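Local coordinates for flagellar basal body protein (Helicobacter pylori, PDB 5NPY), which probably assembles into the flagellar hook, the curved extracellular segment of the bacterial flagellum that links the basal body to the filament, at residues A233-E238 against S349-I354; L294-S299 against L308-A313. All blocks are in the same frame, centred on the assembly; numbering follows the deposited sequence.

The two contacts lie on the same side of the chain's centre, their own centres about 13 Å apart, and both reach one antiparallel sheet, in which strands 346-364 and 308-313 are neighbours. Contact 2 is the hairpin of strands 293-298 and 308-313; contact 1 lays a turn-bearing loop, A233-E238, against the broken strand 346-364. Strand 308-313 joins them, since it also pairs with strand 346-364, where S349 N stands 2.8 Å from L310 O and the side chain of L309 packs on A351. Along the chain, contact 2 is nested inside the long excursion that contact 1 closes. Strand 346-364 thus takes the hairpin as a neighbour in the sheet and holds the loop by a single bridge.

Contact 1: A233-E238 against S349-I354; sequences ANDDNE and SVAIKI
A233 and K353 form a single antiparallel bridge, a hydrogen-bonded pair in which K353 N gives a fairly straight bond (160°) to A233 O at 2.8 Å and A233 N returns one to K353 O at 2.9 Å. Beyond it the loop folds into a type I beta turn, N234 to N237, and the side chain of K353 reaches the turn, crossing that of N237 at a slant. With CG beside its own backbone N (chi1 -66°) and the chain extended from there, K353 brings NZ to D235 O at 3.3 Å, from above the carbonyl plane, and to N237 OD1; the latter bond is modelled very short, and its length is doubtful. A water accepts from NZ at 2.7 Å and donates to D235 O, giving the lysine end a third polar partner. The D235 carboxylate stays 4.5 Å from NZ, measured at OD2, so any attraction there is probably modest. Further along, V350 CG2 rests against N234 CB at 3.8 Å, while a second water links A351 N to D235 OD1, the latter bond weak. Across the turn, N234 OD1 accepts from E238 N just after it, and ND2 gives a nearly straight bond to E238 OE1. The same ND2 also bonds K331 O, in helix 327-332, and strand 204-207 adjoins the bridge, its L205 touching A233, N237 and K353.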
loop_
_atom_site.group_PDB
_atom_site.type_symbol
_atom_site.label_atom_id
_atom_site.label_comp_id
_atom_site.label_asym_id
_atom_site.label_seq_id
_atom_site.Cartn_x
_atom_site.Cartn_y
_atom_site.Cartn_z
ATOM N N ALA A 233 23.782 -0.876 -16.479
ATOM C CA ALA A 233 24.923 -1.577 -15.907
ATOM C C ALA A 233 25.396 -2.600 -16.928
ATOM O O ALA A 233 24.623 -3.038 -17.785
ATOM C CB ALA A 233 24.568 -2.251 -14.565
ATOM N N ASN A 234 26.675 -2.997 -16.823
ATOM C CA ASN A 234 27.217 -3.989 -17.742
ATOM C C ASN A 234 26.939 -5.411 -17.244
ATOM O O ASN A 234 26.248 -5.631 -16.250
ATOM C CB ASN A 234 28.714 -3.776 -17.991
ATOM C CG ASN A 234 29.576 -3.914 -16.733
ATOM O OD1 ASN A 234 29.243 -4.625 -15.781
ATOM N ND2 ASN A 234 30.715 -3.229 -16.746
ATOM N N ASP A 235 27.517 -6.388 -17.942
ATOM C CA ASP A 235 27.231 -7.799 -17.708
ATOM C C ASP A 235 27.722 -8.280 -16.345
ATOM O O ASP A 235 27.177 -9.242 -15.793
ATOM C CB ASP A 235 27.873 -8.630 -18.815
ATOM C CG ASP A 235 27.294 -10.001 -18.902
ATOM O OD1 ASP A 235 28.073 -10.973 -19.051
ATOM O OD2 ASP A 235 26.052 -10.092 -18.816
ATOM N N ASP A 236 28.754 -7.653 -15.795
ATOM C CA ASP A 236 29.220 -7.980 -14.457
ATOM C C ASP A 236 28.565 -7.100 -13.392
ATOM O O ASP A 236 29.056 -7.037 -12.252
ATOM C CB ASP A 236 30.750 -7.890 -14.404
ATOM C CG ASP A 236 31.425 -8.670 -15.545
ATOM O OD1 ASP A 236 32.423 -8.164 -16.112
ATOM O OD2 ASP A 236 30.947 -9.783 -15.880
ATOM N N ASN A 237 27.461 -6.426 -13.750
ATOM C CA ASN A 237 26.563 -5.696 -12.852
ATOM C C ASN A 237 27.158 -4.389 -12.341
ATOM O O ASN A 237 26.639 -3.798 -11.392
ATOM C CB ASN A 237 26.106 -6.565 -11.675
ATOM C CG ASN A 237 25.161 -7.667 -12.119
ATOM O OD1 ASN A 237 24.918 -7.830 -13.310
ATOM N ND2 ASN A 237 24.622 -8.418 -11.171
ATOM N N GLU A 238 28.210 -3.911 -12.955
ATOM C CA GLU A 238 28.767 -2.634 -12.574
ATOM C C GLU A 238 27.937 -1.520 -13.199
ATOM O O GLU A 238 27.751 -1.515 -14.427
ATOM C CB GLU A 238 30.202 -2.534 -13.043
ATOM C CG GLU A 238 31.037 -3.760 -12.758
ATOM C CD GLU A 238 32.434 -3.605 -13.316
ATOM O OE1 GLU A 238 32.588 -3.720 -14.552
ATOM O OE2 GLU A 238 33.364 -3.335 -12.522
ATOM N N SER A 349 29.569 -4.334 -27.741
ATOM C CA SER A 349 29.714 -4.210 -26.300
ATOM C C SER A 349 29.462 -5.558 -25.624
ATOM O O SER A 349 29.085 -6.544 -26.269
ATOM C CB SER A 349 28.736 -3.177 -25.758
ATOM O OG SER A 349 27.459 -3.774 -25.618
ATOM N N VAL A 350 29.657 -5.587 -24.298
ATOM C CA VAL A 350 29.185 -6.679 -23.449
ATOM C C VAL A 350 27.680 -6.495 -23.312
ATOM O O VAL A 350 27.140 -5.468 -23.737
ATOM C CB VAL A 350 29.884 -6.706 -22.070
ATOM C CG1 VAL A 350 31.407 -6.845 -22.229
ATOM C CG2 VAL A 350 29.546 -5.460 -21.281
ATOM N N ALA A 351 26.993 -7.480 -22.733
ATOM C CA ALA A 351 25.547 -7.395 -22.594
ATOM C C ALA A 351 25.166 -6.347 -21.555
ATOM O O ALA A 351 25.903 -6.086 -20.596
ATOM C CB ALA A 351 24.953 -8.755 -22.218
ATOM N N ILE A 352 23.986 -5.767 -21.753
ATOM C CA ILE A 352 23.528 -4.569 -21.060
ATOM C C ILE A 352 22.415 -4.951 -20.097
ATOM O O ILE A 352 21.542 -5.761 -20.442
ATOM C CB ILE A 352 23.035 -3.516 -22.078
ATOM C CG1 ILE A 352 24.186 -3.047 -22.958
ATOM C CG2 ILE A 352 22.371 -2.347 -21.397
ATOM C CD1 ILE A 352 25.481 -2.869 -22.200
ATOM N N LYS A 353 22.430 -4.352 -18.895
ATOM C CA LYS A 353 21.383 -4.566 -17.905
ATOM C C LYS A 353 20.793 -3.232 -17.467
ATOM O O LYS A 353 21.400 -2.170 -17.634
ATOM C CB LYS A 353 21.900 -5.319 -16.668
ATOM C CG LYS A 353 22.341 -6.751 -16.929
ATOM C CD LYS A 353 22.703 -7.467 -15.638
ATOM C CE LYS A 353 23.193 -8.870 -15.924
ATOM N NZ LYS A 353 24.029 -9.364 -14.822
ATOM N N ILE A 354 19.615 -3.316 -16.856
ATOM C CA ILE A 354 18.810 -2.158 -16.472
ATOM C C ILE A 354 18.411 -2.304 -15.005
ATOM O O ILE A 354 18.085 -3.410 -14.554
ATOM C CB ILE A 354 17.577 -2.032 -17.384
ATOM C CG1 ILE A 354 16.851 -0.689 -17.181
ATOM C CG2 ILE A 354 16.620 -3.240 -17.188
ATOM C CD1 ILE A 354 15.750 -0.432 -18.230
HETATM O O HOH W 1 28.672 -10.150 -22.032
HETATM O O HOH W 2 25.181 -11.496 -16.106
#

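Contact 2: L294-S299 against L308-A313; sequences LNLIKS and LLLEIA
E311 crosses I297 at about a right angle, its OE1 3.4 Å from I297 CG2. The glutamate is extended, with CG anti to the backbone N, which takes its carboxylate past the isoleucine and beside N295. There the carboxylate and amide planes stand 72° apart, and the two oxygens OD1 and OE1, both acceptors, make no bond; OE2 instead has a weak hydrogen bond to S346 OG. I297 sets CG1 between its backbone N and carbonyl carbon (chi1 57°), over the neighbouring strand, where CG1 lies 4.1 Å from L309 CB. L309 in turn packs its CG on CB of S299, just past the strand end, at 3.9 Å. N295, I297, L309 and E311 share one face of a beta hairpin, strands 293-298 and 308-313, whose hydrogen-bonded pairs are N295 with E311 and I297 with L309. At the second pair, I297 N reaches L309 O at 2.9 Å in an almost linear bond (178°). The other face carries L294, L296, K298, L308, L310 and I312. Here the side chains of L308 and K298 lie side by side, pointing the same way, with L308 CD2 3.6 Å from K298 CG, while NZ of the lysine bonds the carbonyls of A303, K304 and G217. L296 and L308 reach F212 of helix 209-212, and helix 279-289 meets L294 and L310.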
loop_
_atom_site.group_PDB
_atom_site.type_symbol
_atom_site.label_atom_id
_atom_site.label_comp_id
_atom_site.label_asym_id
_atom_site.label_seq_id
_atom_site.Cartn_x
_atom_site.Cartn_y
_atom_site.Cartn_z
ATOM N N LEU A 294 25.465 3.578 -33.982
ATOM C CA LEU A 294 25.298 2.941 -32.679
ATOM C C LEU A 294 23.958 2.203 -32.656
ATOM O O LEU A 294 22.894 2.837 -32.605
ATOM C CB LEU A 294 25.359 3.974 -31.561
ATOM C CG LEU A 294 25.165 3.302 -30.210
ATOM C CD1 LEU A 294 26.330 2.332 -29.980
ATOM C CD2 LEU A 294 25.034 4.331 -29.105
ATOM N N ASN A 295 24.011 0.866 -32.682
ATOM C CA ASN A 295 22.831 0.022 -32.830
ATOM C C ASN A 295 22.599 -0.840 -31.590
ATOM O O ASN A 295 23.544 -1.230 -30.896
ATOM C CB ASN A 295 22.969 -0.908 -34.049
ATOM C CG ASN A 295 23.020 -0.151 -35.375
ATOM O OD1 ASN A 295 23.859 -0.438 -36.230
ATOM N ND2 ASN A 295 22.120 0.824 -35.545
ATOM N N LEU A 296 21.326 -1.142 -31.333
ATOM C CA LEU A 296 20.931 -2.209 -30.417
ATOM C C LEU A 296 20.748 -3.516 -31.195
ATOM O O LEU A 296 19.965 -3.564 -32.154
ATOM C CB LEU A 296 19.640 -1.840 -29.697
ATOM C CG LEU A 296 19.179 -2.838 -28.637
ATOM C CD1 LEU A 296 20.123 -2.802 -27.475
ATOM C CD2 LEU A 296 17.762 -2.528 -28.204
ATOM N N ILE A 297 21.458 -4.577 -30.779
ATOM C CA ILE A 297 21.391 -5.881 -31.439
ATOM C C ILE A 297 21.184 -7.001 -30.415
ATOM O O ILE A 297 21.470 -6.865 -29.223
ATOM C CB ILE A 297 22.655 -6.183 -32.287
ATOM C CG1 ILE A 297 23.915 -6.111 -31.424
ATOM C CG2 ILE A 297 22.782 -5.239 -33.464
ATOM C CD1 ILE A 297 25.001 -7.049 -31.855
ATOM N N LYS A 298 20.692 -8.134 -30.901
ATOM C CA LYS A 298 20.595 -9.328 -30.073
ATOM C C LYS A 298 21.895 -10.104 -30.164
ATOM O O LYS A 298 22.461 -10.262 -31.247
ATOM C CB LYS A 298 19.440 -10.224 -30.510
ATOM C CG LYS A 298 18.066 -9.624 -30.414
ATOM C CD LYS A 298 17.069 -10.648 -30.940
ATOM C CE LYS A 298 15.640 -10.313 -30.591
ATOM N NZ LYS A 298 14.707 -11.360 -31.127
ATOM N N SER A 299 22.371 -10.581 -29.014
ATOM C CA SER A 299 23.603 -11.356 -28.961
ATOM C C SER A 299 23.467 -12.708 -29.645
ATOM O O SER A 299 24.484 -13.331 -29.970
ATOM C CB SER A 299 24.014 -11.571 -27.509
ATOM O OG SER A 299 22.966 -12.220 -26.814
ATOM N N LEU A 308 21.042 -8.528 -24.849
ATOM C CA LEU A 308 21.196 -7.551 -25.911
ATOM C C LEU A 308 22.540 -6.846 -25.783
ATOM O O LEU A 308 23.087 -6.708 -24.685
ATOM C CB LEU A 308 20.042 -6.531 -25.892
ATOM C CG LEU A 308 18.640 -7.139 -26.013
ATOM C CD1 LEU A 308 17.619 -6.049 -26.075
ATOM C CD2 LEU A 308 18.512 -8.063 -27.235
ATOM N N LEU A 309 23.067 -6.406 -26.923
ATOM C CA LEU A 309 24.337 -5.702 -26.977
ATOM C C LEU A 309 24.162 -4.397 -27.727
ATOM O O LEU A 309 23.226 -4.233 -28.517
ATOM C CB LEU A 309 25.436 -6.515 -27.688
ATOM C CG LEU A 309 25.514 -8.009 -27.404
ATOM C CD1 LEU A 309 26.454 -8.652 -28.398
ATOM C CD2 LEU A 309 26.014 -8.219 -25.991
ATOM N N LEU A 310 25.097 -3.482 -27.475
ATOM C CA LEU A 310 25.332 -2.319 -28.315
ATOM C C LEU A 310 26.401 -2.650 -29.353
ATOM O O LEU A 310 27.289 -3.479 -29.122
ATOM C CB LEU A 310 25.767 -1.114 -27.477
ATOM C CG LEU A 310 24.781 -0.642 -26.410
ATOM C CD1 LEU A 310 25.384 0.530 -25.637
ATOM C CD2 LEU A 310 23.435 -0.248 -27.013
ATOM N N GLU A 311 26.317 -1.986 -30.502
ATOM C CA GLU A 311 27.180 -2.319 -31.623
ATOM C C GLU A 311 27.557 -1.057 -32.378
ATOM O O GLU A 311 26.679 -0.295 -32.795
ATOM C CB GLU A 311 26.473 -3.308 -32.552
ATOM C CG GLU A 311 27.114 -3.468 -33.907
ATOM C CD GLU A 311 26.183 -4.120 -34.904
ATOM O OE1 GLU A 311 25.111 -3.530 -35.190
ATOM O OE2 GLU A 311 26.513 -5.231 -35.375
ATOM N N ILE A 312 28.854 -0.838 -32.557
ATOM C CA ILE A 312 29.358 0.266 -33.363
ATOM C C ILE A 312 29.687 -0.297 -34.737
ATOM O O ILE A 312 30.584 -1.133 -34.879
ATOM C CB ILE A 312 30.576 0.935 -32.720
ATOM C CG1 ILE A 312 30.279 1.253 -31.258
ATOM C CG2 ILE A 312 30.937 2.227 -33.463
ATOM C CD1 ILE A 312 31.444 1.893 -30.544
ATOM N N ALA A 313 28.949 0.153 -35.750
ATOM C CA ALA A 313 29.001 -0.432 -37.079
ATOM C C ALA A 313 29.251 0.647 -38.121
ATOM O O ALA A 313 28.795 1.788 -37.988
ATOM C CB ALA A 313 27.696 -1.174 -37.410
#